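Local coordinates for protein hyaluronidase (Streptomyces koganeiensis, PDB 4UFQ) that probably degrades hyaluronan, cleaving the glycosidic bonds of this polysaccharide, and assembles as a trimer built almost wholly of beta strands and loops, at residues 66-71 with 76-81; 135-138 with 142-145; 175-180 with 200-205; 181-186 with 194-199. One frame throughout, in Å; residues are numbered along the deposited sequence.

Interaction 1. Residues 66-71 with 76-81; sequences MYLSGT and GTLKIT. With SO4 (sulfate ion), chain P.
Leu68 reaches Thr77 and Leu78 because its CG stands anti to the backbone N (chi1 176°), which carries the branched end out of strand 66-70. Thr77 answers with chi1 -56°, a torsion that puts its methyl CG2 anti to the backbone N and aims it back at that strand. Consistent with the HylP family, grouped with phage fibre proteins, the setting is a trimeric beta fold in which residues of both segments pair in parallel ladders with strands of the second and third subunits. Within one chain no ladder joins the two segments; side chains meet side chains or backbone. Leu68 and Thr77 run antiparallel alongside one another, with Leu68 CG 3.9 Å from Thr77 CG2. One branch of Leu68 goes further, CD2 lying 3.6 Å from Leu78 CB, and these two leucines lie roughly perpendicular. Thr77 CG2 also sits 3.6 Å from Gly70 N, where the glycine leaves room for the methyl. The same torsion leaves OG1 on the other branch, hydrogen-bonded to Glu72 OE1. The chain turns a corner at Thr77 and Leu78, and residues on either side of it in the sequence, Gly76 and Lys79, hold a sulfate ion, probably from the crystallisation liquor, together with Ser97 OG of the second subunit. Gly76 N donates to sulfate O1 at 2.8 Å; Lys79, bent at chi2 and chi4, brings NZ to 2.6 Å from sulfate O4.

Interaction 2. Residues 135-138 with 142-145; sequences FVVK and RIGV
Val136 and Gly144 form the hydrogen-bonded pair of an antiparallel beta hairpin, the axes of strands 135-137 and 143-145 running at 172° and 4.8 Å apart. Two backbone bonds join this pair: Val136 N to Gly144 O at 3.0 Å, and Gly144 N to Val136 O at 2.9 Å. A third, Lys138 N to Arg142 O at 2.8 Å, lies towards the turn. A weaker CA-H...O contact, Ile143 CA to Val136 O at 3.2 Å, adds to them.

Apolar contacts gather on the face of Val137 and Ile143, the non-hydrogen-bonded pair: these run alongside each other, Val137 CG2 4.0 Å from Ile143 CG1. With chi1 179° Phe135 CG is anti to its backbone N, and the ring swings back towards Ile143, CE1 3.7 Å from Ile143 CG2, while Val145 CG2 stands at the ring edge. The ring packs edge-to-face with Phe135 of both neighbouring subunits.

The charged groups extend beyond the hairpin: Lys138 NZ is hydrogen-bonded to Asn122 OD1 and salt-bridged to a probably crystallisation-derived sulfate, and Arg142 NH1 bonds Pro153 O. Cross-strand bonds thus satisfy part of the backbone polarity, neighbouring segments take more, and Phe135, Val137 and Ile143 turn an apolar face to the other subunits.

Interaction 3. Residues 175-180 with 200-205; sequences VRIGNA and GALLWR
Asn179 and Gly200 make the close part of this contact, a single side-chain-to-backbone hydrogen bond. Gly200 N donates to Asn179 OD1 at 2.9 Å with an N-H...O angle of 154°. The C=O...N angle of 128° shows an approach well off the carbonyl axis. With chi1 at -70°, Asn179 CG lies beside its own backbone N, and the amide oxygen swings towards the glycine. Gly200 sits at positive phi, as suits a residue at the turn between strands 193-198 and 201-206.

The second meeting is looser but more deeply enclosed: Ile177 CD1 touches Leu202 CD1 at 4.1 Å, methyl against methyl, with one side chain set nearly square to the other. Their CA atoms stay 8.6 Å apart, too far for strand pairing. Both of these side chains are buried, whereas Asn179 is partly exposed although its partner Gly200 is buried, so the polar end lies nearer to solvent.

Trp204 of the second subunit packs against both Ile177 and Leu202, and its NE1 is hydrogen-bonded to Gly200 O. Strand 175-177 joins ladders with both other subunits, while strand 201-206 is the middle strand of its own three-stranded antiparallel sheet, flanked by 193-198 and 211-215.

Interaction 4. Residues 181-186 with 194-199; sequences ATVPTS and ALYASG
Pro184 lies over one face of the Tyr196 ring, and the geometry is that of a CH-pi contact: CD is 3.5 Å from the Tyr196 ring centroid and only 4° off the ring normal. Beside it, Pro184 CG rests above the ring margin, 3.7 Å from Tyr196 CD1. Val183 approaches obliquely towards the hydroxyl end, where its CG1 comes within 3.8 Å of Tyr196 OH. A chi1 of 61° sets the ring of Tyr196 between its own backbone N and carbonyl carbon, and from there it reaches the proline.

The contact lays the irregular segment 181-186 against strand 193-198, an outer strand within this chain of a three-stranded antiparallel sheet; at Ala194 and Leu195 a strand of the third subunit continues the sheet in an antiparallel ladder. Segment 181-186 belongs to the connection leading from strand 175-177. Nearer the start of the strand, Pro184 CB meets Ala194 CB at 4.2 Å, extending the apolar patch. Ser174 of the third subunit packs on both Pro184 and Tyr196.

The polar link is indirect: one water donates to Pro184 O at 2.6 Å and is also hydrogen-bonded to Tyr196 OH at 2.8 Å. Pro184 O has a second, weak hydrogen bond from Arg205 NE.

In the fold
The four contacts follow an elongated chain, and each also touches the third subunit. Interactions 3 and 4 form one unit, with centres about 7 Å apart: interaction 4 is nested inside the loop that interaction 3 closes, and strands 193-198 and 201-206 are sheet neighbours, with Leu203 N 2.8 Å from Tyr196 O in a probable hydrogen bond. Interaction 2 is separate, its centre about 24 Å from that of interaction 3 and about 23 Å from that of interaction 1. Interactions 1 and 3 lie on opposite sides of the chain's centre, about 45 Å apart between centres. Sulfate ions bind at interactions 1 and 2, and a sodium ion lies about 3 Å from the nearest atom of the Arg142 side chain.

Interaction 1. Residues 66-71 with 76-81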
loop_
_atom_site.group_PDB
_atom_site.type_symbol
_atom_site.label_atom_id
_atom_site.label_comp_id
_atom_site.label_asym_id
_atom_site.label_seq_id
_atom_site.Cartn_x
_atom_site.Cartn_y
_atom_site.Cartn_z
HETATM N N MSE B 66 18.124 4.347 0.412
HETATM C CA MSE B 66 17.842 4.954 -0.872
HETATM C C MSE B 66 16.850 6.103 -0.800
HETATM O O MSE B 66 15.775 5.980 -0.187
HETATM C CB MSE B 66 17.335 3.903 -1.841
HETATM C CG MSE B 66 17.075 4.453 -3.205
HETATM SE SE MSE B 66 16.697 3.023 -4.447
HETATM C CE MSE B 66 16.183 4.174 -5.927
ATOM N N TYR B 67 17.200 7.209 -1.445
ATOM C CA TYR B 67 16.332 8.372 -1.588
ATOM C C TYR B 67 15.926 8.530 -3.041
ATOM O O TYR B 67 16.766 8.407 -3.937
ATOM C CB TYR B 67 17.067 9.656 -1.206
ATOM C CG TYR B 67 17.392 9.826 0.248
ATOM C CD1 TYR B 67 16.401 10.139 1.167
ATOM C CD2 TYR B 67 18.698 9.712 0.699
ATOM C CE1 TYR B 67 16.702 10.312 2.505
ATOM C CE2 TYR B 67 19.009 9.884 2.030
ATOM C CZ TYR B 67 18.008 10.184 2.929
ATOM O OH TYR B 67 18.310 10.359 4.257
ATOM N N LEU B 68 14.663 8.860 -3.269
ATOM C CA LEU B 68 14.167 9.180 -4.600
ATOM C C LEU B 68 13.304 10.435 -4.523
ATOM O O LEU B 68 12.375 10.502 -3.723
ATOM C CB LEU B 68 13.379 8.011 -5.170
ATOM C CG LEU B 68 12.718 8.241 -6.524
ATOM C CD1 LEU B 68 13.768 8.471 -7.605
ATOM C CD2 LEU B 68 11.851 7.068 -6.909
ATOM N N SER B 69 13.619 11.437 -5.339
ATOM C CA SER B 69 12.847 12.672 -5.356
ATOM C C SER B 69 12.541 13.129 -6.775
ATOM O O SER B 69 13.432 13.219 -7.616
ATOM C CB SER B 69 13.562 13.768 -4.559
ATOM O OG SER B 69 12.775 14.954 -4.503
ATOM N N GLY B 70 11.269 13.422 -7.024
ATOM C CA GLY B 70 10.791 13.858 -8.324
ATOM C C GLY B 70 9.779 14.974 -8.191
ATOM O O GLY B 70 9.315 15.276 -7.092
ATOM N N THR B 71 9.434 15.589 -9.316
ATOM C CA THR B 71 8.457 16.671 -9.312
ATOM C C THR B 71 7.456 16.542 -10.467
ATOM O O THR B 71 7.123 17.514 -11.139
ATOM C CB THR B 71 9.171 18.030 -9.336
ATOM O OG1 THR B 71 8.212 19.087 -9.200
ATOM C CG2 THR B 71 9.997 18.219 -10.628
ATOM N N GLY B 76 4.063 8.751 -12.072
ATOM C CA GLY B 76 4.571 8.293 -10.790
ATOM C C GLY B 76 6.042 8.655 -10.606
ATOM O O GLY B 76 6.815 8.626 -11.571
ATOM N N THR B 77 6.436 9.011 -9.381
ATOM C CA THR B 77 7.844 9.327 -9.089
ATOM C C THR B 77 8.708 8.076 -9.274
ATOM O O THR B 77 9.800 8.133 -9.860
ATOM C CB THR B 77 8.036 9.924 -7.659
ATOM O OG1 THR B 77 7.208 11.087 -7.513
ATOM C CG2 THR B 77 9.489 10.317 -7.418
ATOM N N LEU B 78 8.216 6.962 -8.730
ATOM C CA LEU B 78 8.710 5.637 -9.072
ATOM C C LEU B 78 7.580 4.900 -9.800
ATOM O O LEU B 78 6.461 4.770 -9.262
ATOM C CB LEU B 78 9.136 4.867 -7.820
ATOM C CG LEU B 78 9.524 3.402 -8.053
ATOM C CD1 LEU B 78 10.661 3.253 -9.090
ATOM C CD2 LEU B 78 9.917 2.733 -6.755
ATOM N N LYS B 79 7.868 4.447 -11.018
ATOM C CA LYS B 79 6.944 3.666 -11.821
ATOM C C LYS B 79 7.488 2.267 -11.994
ATOM O O LYS B 79 8.553 2.074 -12.592
ATOM C CB LYS B 79 6.713 4.320 -13.181
ATOM C CG LYS B 79 5.900 3.488 -14.172
ATOM C CD LYS B 79 4.460 3.374 -13.749
ATOM C CE LYS B 79 3.655 2.567 -14.758
ATOM N NZ LYS B 79 3.516 3.283 -16.040
ATOM N N ILE B 80 6.750 1.295 -11.465
ATOM C CA ILE B 80 7.134 -0.101 -11.554
ATOM C C ILE B 80 6.189 -0.842 -12.475
ATOM O O ILE B 80 4.984 -0.866 -12.248
ATOM C CB ILE B 80 7.137 -0.806 -10.182
ATOM C CG1 ILE B 80 7.984 -0.040 -9.158
ATOM C CG2 ILE B 80 7.632 -2.244 -10.337
ATOM C CD1 ILE B 80 8.066 -0.699 -7.762
ATOM N N THR B 81 6.749 -1.446 -13.514
ATOM C CA THR B 81 6.012 -2.319 -14.413
ATOM C C THR B 81 6.455 -3.754 -14.229
ATOM O O THR B 81 7.644 -4.054 -14.276
ATOM C CB THR B 81 6.232 -1.917 -15.878
ATOM O OG1 THR B 81 5.720 -0.598 -16.090
ATOM C CG2 THR B 81 5.523 -2.877 -16.825
HETATM S S SO4 P . 2.118 6.338 -14.644
HETATM O O1 SO4 P . 3.318 6.739 -13.912
HETATM O O2 SO4 P . 1.337 7.527 -14.975
HETATM O O3 SO4 P . 1.338 5.425 -13.809
HETATM O O4 SO4 P . 2.499 5.663 -15.894
#

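Interaction 2. Residues 135-138 with 142-145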
loop_
_atom_site.group_PDB
_atom_site.type_symbol
_atom_site.label_atom_id
_atom_site.label_comp_id
_atom_site.label_asym_id
_atom_site.label_seq_id
_atom_site.Cartn_x
_atom_site.Cartn_y
_atom_site.Cartn_z
ATOM N N PHE B 135 -10.244 -0.753 -4.074
ATOM C CA PHE B 135 -9.963 -0.195 -2.749
ATOM C C PHE B 135 -9.339 1.169 -2.951
ATOM O O PHE B 135 -8.324 1.299 -3.651
ATOM C CB PHE B 135 -9.023 -1.104 -1.948
ATOM C CG PHE B 135 -8.672 -0.572 -0.593
ATOM C CD1 PHE B 135 -9.626 -0.501 0.411
ATOM C CD2 PHE B 135 -7.392 -0.142 -0.319
ATOM C CE1 PHE B 135 -9.304 -0.007 1.661
ATOM C CE2 PHE B 135 -7.052 0.352 0.926
ATOM C CZ PHE B 135 -8.014 0.430 1.921
ATOM N N VAL B 136 -9.951 2.200 -2.388
ATOM C CA VAL B 136 -9.431 3.556 -2.513
ATOM C C VAL B 136 -9.590 4.289 -1.188
ATOM O O VAL B 136 -10.609 4.149 -0.494
ATOM C CB VAL B 136 -10.111 4.320 -3.664
ATOM C CG1 VAL B 136 -11.606 4.527 -3.403
ATOM C CG2 VAL B 136 -9.429 5.657 -3.938
ATOM N N VAL B 137 -8.552 5.025 -0.816
ATOM C CA VAL B 137 -8.589 5.939 0.309
ATOM C C VAL B 137 -8.373 7.315 -0.281
ATOM O O VAL B 137 -7.303 7.605 -0.825
ATOM C CB VAL B 137 -7.541 5.598 1.402
ATOM C CG1 VAL B 137 -7.697 6.536 2.600
ATOM C CG2 VAL B 137 -7.629 4.160 1.868
ATOM N N LYS B 138 -9.405 8.147 -0.244
ATOM C CA LYS B 138 -9.322 9.501 -0.766
ATOM C C LYS B 138 -8.463 10.396 0.116
ATOM O O LYS B 138 -8.207 10.087 1.279
ATOM C CB LYS B 138 -10.739 10.098 -0.871
ATOM C CG LYS B 138 -11.817 9.188 -1.535
ATOM C CD LYS B 138 -11.528 8.797 -2.970
ATOM C CE LYS B 138 -11.660 9.925 -3.964
ATOM N NZ LYS B 138 -11.118 9.493 -5.301
ATOM N N ARG B 142 -11.889 9.330 3.269
ATOM C CA ARG B 142 -13.009 8.406 3.013
ATOM C C ARG B 142 -12.521 7.209 2.189
ATOM O O ARG B 142 -11.623 7.336 1.340
ATOM C CB ARG B 142 -14.178 9.096 2.306
ATOM C CG ARG B 142 -14.845 10.205 3.106
ATOM C CD ARG B 142 -16.143 10.620 2.475
ATOM N NE ARG B 142 -16.704 11.791 3.130
ATOM C CZ ARG B 142 -17.782 12.418 2.703
ATOM N NH1 ARG B 142 -18.462 11.917 1.679
ATOM N NH2 ARG B 142 -18.211 13.503 3.345
ATOM N N ILE B 143 -13.115 6.053 2.449
ATOM C CA ILE B 143 -12.727 4.805 1.824
ATOM C C ILE B 143 -13.842 4.250 0.969
ATOM O O ILE B 143 -15.010 4.214 1.415
ATOM C CB ILE B 143 -12.313 3.767 2.879
ATOM C CG1 ILE B 143 -11.143 4.335 3.693
ATOM C CG2 ILE B 143 -11.973 2.434 2.220
ATOM C CD1 ILE B 143 -10.451 3.331 4.583
ATOM N N GLY B 144 -13.507 3.866 -0.262
ATOM C CA GLY B 144 -14.420 3.154 -1.137
ATOM C C GLY B 144 -13.947 1.739 -1.391
ATOM O O GLY B 144 -12.741 1.490 -1.599
ATOM N N VAL B 145 -14.903 0.804 -1.378
ATOM C CA VAL B 145 -14.656 -0.616 -1.625
ATOM C C VAL B 145 -15.654 -1.077 -2.694
ATOM O O VAL B 145 -16.832 -1.283 -2.390
ATOM C CB VAL B 145 -14.763 -1.487 -0.349
ATOM C CG1 VAL B 145 -14.458 -2.945 -0.673
ATOM C CG2 VAL B 145 -13.848 -0.992 0.777
#

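Interaction 3. Residues 175-180 with 200-205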
loop_
_atom_site.group_PDB
_atom_site.type_symbol
_atom_site.label_atom_id
_atom_site.label_comp_id
_atom_site.label_asym_id
_atom_site.label_seq_id
_atom_site.Cartn_x
_atom_site.Cartn_y
_atom_site.Cartn_z
ATOM N N VAL B 175 -20.585 -6.408 16.517
ATOM C CA VAL B 175 -20.507 -5.076 15.937
ATOM C C VAL B 175 -20.884 -4.070 16.998
ATOM O O VAL B 175 -22.048 -4.034 17.450
ATOM C CB VAL B 175 -21.473 -4.888 14.754
ATOM C CG1 VAL B 175 -21.382 -3.449 14.175
ATOM C CG2 VAL B 175 -21.206 -5.931 13.678
ATOM N N ARG B 176 -19.932 -3.247 17.413
ATOM C CA ARG B 176 -20.247 -2.167 18.344
ATOM C C ARG B 176 -20.583 -0.901 17.588
ATOM O O ARG B 176 -19.898 -0.535 16.639
ATOM C CB ARG B 176 -19.093 -1.921 19.310
ATOM C CG ARG B 176 -18.918 -3.065 20.309
ATOM C CD ARG B 176 -17.671 -2.968 21.142
ATOM N NE ARG B 176 -17.750 -3.858 22.308
ATOM C CZ ARG B 176 -17.002 -3.785 23.394
ATOM N NH1 ARG B 176 -16.009 -2.912 23.467
ATOM N NH2 ARG B 176 -17.215 -4.625 24.398
ATOM N N ILE B 177 -21.655 -0.239 18.010
ATOM C CA ILE B 177 -22.091 1.001 17.402
ATOM C C ILE B 177 -22.138 2.036 18.510
ATOM O O ILE B 177 -22.934 1.901 19.452
ATOM C CB ILE B 177 -23.475 0.850 16.746
ATOM C CG1 ILE B 177 -23.445 -0.258 15.685
ATOM C CG2 ILE B 177 -23.907 2.189 16.131
ATOM C CD1 ILE B 177 -24.815 -0.599 15.115
ATOM N N GLY B 178 -21.293 3.073 18.445
ATOM C CA GLY B 178 -21.282 4.116 19.453
ATOM C C GLY B 178 -22.469 5.036 19.254
ATOM O O GLY B 178 -23.075 5.026 18.180
ATOM N N ASN B 179 -22.813 5.827 20.262
ATOM C CA ASN B 179 -23.916 6.774 20.078
ATOM C C ASN B 179 -23.571 7.768 18.968
ATOM O O ASN B 179 -22.458 8.305 18.917
ATOM C CB ASN B 179 -24.203 7.564 21.345
ATOM C CG ASN B 179 -24.828 6.730 22.479
ATOM O OD1 ASN B 179 -25.670 5.856 22.244
ATOM N ND2 ASN B 179 -24.387 6.994 23.698
ATOM N N ALA B 180 -24.532 8.047 18.086
ATOM C CA ALA B 180 -24.332 9.037 17.042
ATOM C C ALA B 180 -24.287 10.436 17.655
ATOM O O ALA B 180 -25.128 10.805 18.479
ATOM C CB ALA B 180 -25.435 8.959 16.030
ATOM N N GLY B 200 -27.739 4.874 24.015
ATOM C CA GLY B 200 -27.506 3.465 24.323
ATOM C C GLY B 200 -28.484 2.497 23.667
ATOM O O GLY B 200 -28.301 1.286 23.733
ATOM N N ALA B 201 -29.531 3.031 23.043
ATOM C CA ALA B 201 -30.556 2.244 22.339
ATOM C C ALA B 201 -30.188 2.111 20.867
ATOM O O ALA B 201 -29.401 2.919 20.344
ATOM C CB ALA B 201 -31.898 2.922 22.480
ATOM N N LEU B 202 -30.757 1.114 20.192
ATOM C CA LEU B 202 -30.550 0.895 18.768
ATOM C C LEU B 202 -31.792 1.362 18.008
ATOM O O LEU B 202 -32.926 0.971 18.358
ATOM C CB LEU B 202 -30.279 -0.598 18.512
ATOM C CG LEU B 202 -29.963 -0.958 17.060
ATOM C CD1 LEU B 202 -28.625 -0.372 16.615
ATOM C CD2 LEU B 202 -29.981 -2.496 16.916
ATOM N N LEU B 203 -31.590 2.215 16.996
ATOM C CA LEU B 203 -32.674 2.839 16.236
ATOM C C LEU B 203 -32.495 2.628 14.749
ATOM O O LEU B 203 -31.358 2.502 14.278
ATOM C CB LEU B 203 -32.737 4.350 16.511
ATOM C CG LEU B 203 -33.370 4.827 17.826
ATOM C CD1 LEU B 203 -32.543 4.465 19.022
ATOM C CD2 LEU B 203 -33.629 6.336 17.814
ATOM N N TRP B 204 -33.592 2.633 13.996
ATOM C CA TRP B 204 -33.574 2.641 12.530
ATOM C C TRP B 204 -34.447 3.759 12.022
ATOM O O TRP B 204 -35.614 3.903 12.426
ATOM C CB TRP B 204 -34.161 1.347 11.976
ATOM C CG TRP B 204 -34.339 1.204 10.460
ATOM C CD1 TRP B 204 -35.516 1.230 9.764
ATOM C CD2 TRP B 204 -33.318 0.889 9.501
ATOM N NE1 TRP B 204 -35.288 0.969 8.445
ATOM C CE2 TRP B 204 -33.945 0.758 8.252
ATOM C CE3 TRP B 204 -31.936 0.733 9.579
ATOM C CZ2 TRP B 204 -33.242 0.433 7.096
ATOM C CZ3 TRP B 204 -31.242 0.421 8.434
ATOM C CH2 TRP B 204 -31.888 0.305 7.209
ATOM N N ARG B 205 -33.885 4.560 11.123
ATOM C CA ARG B 205 -34.634 5.488 10.297
ATOM C C ARG B 205 -34.813 4.865 8.919
ATOM O O ARG B 205 -33.822 4.582 8.245
ATOM C CB ARG B 205 -33.919 6.833 10.195
ATOM C CG ARG B 205 -34.482 7.734 9.085
ATOM C CD ARG B 205 -33.799 9.086 9.010
ATOM N NE ARG B 205 -34.422 10.003 9.945
ATOM C CZ ARG B 205 -35.470 10.774 9.677
ATOM N NH1 ARG B 205 -36.039 10.771 8.484
ATOM N NH2 ARG B 205 -35.969 11.553 10.630
#

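Interaction 4. Residues 181-186 with 194-199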
loop_
_atom_site.group_PDB
_atom_site.type_symbol
_atom_site.label_atom_id
_atom_site.label_comp_id
_atom_site.label_asym_id
_atom_site.label_seq_id
_atom_site.Cartn_x
_atom_site.Cartn_y
_atom_site.Cartn_z
ATOM N N ALA B 181 -23.297 11.228 17.265
ATOM C CA ALA B 181 -23.183 12.594 17.764
ATOM C C ALA B 181 -24.300 13.459 17.193
ATOM O O ALA B 181 -24.782 14.380 17.855
ATOM C CB ALA B 181 -21.827 13.183 17.434
ATOM N N THR B 182 -24.712 13.141 15.974
ATOM C CA THR B 182 -25.861 13.823 15.386
ATOM C C THR B 182 -26.843 12.795 14.855
ATOM O O THR B 182 -26.486 11.858 14.161
ATOM C CB THR B 182 -25.447 14.825 14.294
ATOM O OG1 THR B 182 -24.495 14.221 13.410
ATOM C CG2 THR B 182 -24.834 16.066 14.937
ATOM N N VAL B 183 -28.096 12.974 15.240
ATOM C CA VAL B 183 -29.153 12.053 14.842
ATOM C C VAL B 183 -29.385 12.172 13.329
ATOM O O VAL B 183 -29.578 13.260 12.826
ATOM C CB VAL B 183 -30.448 12.396 15.633
ATOM C CG1 VAL B 183 -31.613 11.618 15.124
ATOM C CG2 VAL B 183 -30.234 12.142 17.137
ATOM N N PRO B 184 -29.377 11.032 12.611
ATOM C CA PRO B 184 -29.679 11.116 11.175
ATOM C C PRO B 184 -31.032 11.738 10.841
ATOM O O PRO B 184 -31.995 11.526 11.583
ATOM C CB PRO B 184 -29.691 9.655 10.745
ATOM C CG PRO B 184 -28.705 9.000 11.675
ATOM C CD PRO B 184 -28.967 9.681 13.004
ATOM N N THR B 185 -31.109 12.481 9.739
ATOM C CA THR B 185 -32.369 13.050 9.248
ATOM C C THR B 185 -32.634 12.656 7.799
ATOM O O THR B 185 -33.552 13.183 7.167
ATOM C CB THR B 185 -32.356 14.578 9.335
ATOM O OG1 THR B 185 -31.273 15.093 8.555
ATOM C CG2 THR B 185 -32.187 15.054 10.789
ATOM N N SER B 186 -31.805 11.764 7.268
ATOM C CA SER B 186 -31.868 11.339 5.885
ATOM C C SER B 186 -31.221 9.959 5.752
ATOM O O SER B 186 -30.579 9.450 6.699
ATOM C CB SER B 186 -31.131 12.358 5.001
ATOM O OG SER B 186 -29.782 12.489 5.436
ATOM N N ALA B 194 -31.023 4.056 7.853
ATOM C CA ALA B 194 -29.890 4.384 8.702
ATOM C C ALA B 194 -30.061 3.745 10.063
ATOM O O ALA B 194 -31.049 3.991 10.763
ATOM C CB ALA B 194 -29.776 5.907 8.836
ATOM N N LEU B 195 -29.063 2.957 10.461
ATOM C CA LEU B 195 -29.039 2.257 11.731
ATOM C C LEU B 195 -28.100 3.035 12.624
ATOM O O LEU B 195 -26.981 3.376 12.205
ATOM C CB LEU B 195 -28.507 0.835 11.526
ATOM C CG LEU B 195 -28.514 -0.110 12.729
ATOM C CD1 LEU B 195 -29.940 -0.480 13.157
ATOM C CD2 LEU B 195 -27.711 -1.378 12.428
ATOM N N TYR B 196 -28.532 3.405 13.824
ATOM C CA TYR B 196 -27.679 4.181 14.709
ATOM C C TYR B 196 -28.021 3.932 16.144
ATOM O O TYR B 196 -29.114 3.441 16.455
ATOM C CB TYR B 196 -27.771 5.689 14.386
ATOM C CG TYR B 196 -29.143 6.316 14.534
ATOM C CD1 TYR B 196 -30.114 6.149 13.548
ATOM C CD2 TYR B 196 -29.458 7.064 15.638
ATOM C CE1 TYR B 196 -31.373 6.745 13.665
ATOM C CE2 TYR B 196 -30.709 7.665 15.765
ATOM C CZ TYR B 196 -31.659 7.485 14.778
ATOM O OH TYR B 196 -32.895 8.067 14.892
ATOM N N ALA B 197 -27.073 4.245 17.021
ATOM C CA ALA B 197 -27.306 4.220 18.452
ATOM C C ALA B 197 -27.579 5.624 18.978
ATOM O O ALA B 197 -27.020 6.616 18.503
ATOM C CB ALA B 197 -26.119 3.558 19.207
ATOM N N SER B 198 -28.493 5.686 19.946
ATOM C CA SER B 198 -28.904 6.943 20.536
ATOM C C SER B 198 -29.242 6.663 21.998
ATOM O O SER B 198 -30.136 5.859 22.298
ATOM C CB SER B 198 -30.098 7.479 19.775
ATOM O OG SER B 198 -30.372 8.813 20.197
ATOM N N GLY B 199 -28.515 7.299 22.907
ATOM C CA GLY B 199 -28.718 7.090 24.330
ATOM C C GLY B 199 -28.561 5.637 24.730
ATOM O O GLY B 199 -29.200 5.211 25.689
HETATM O O HOH W 1 -33.512 9.680 12.658
#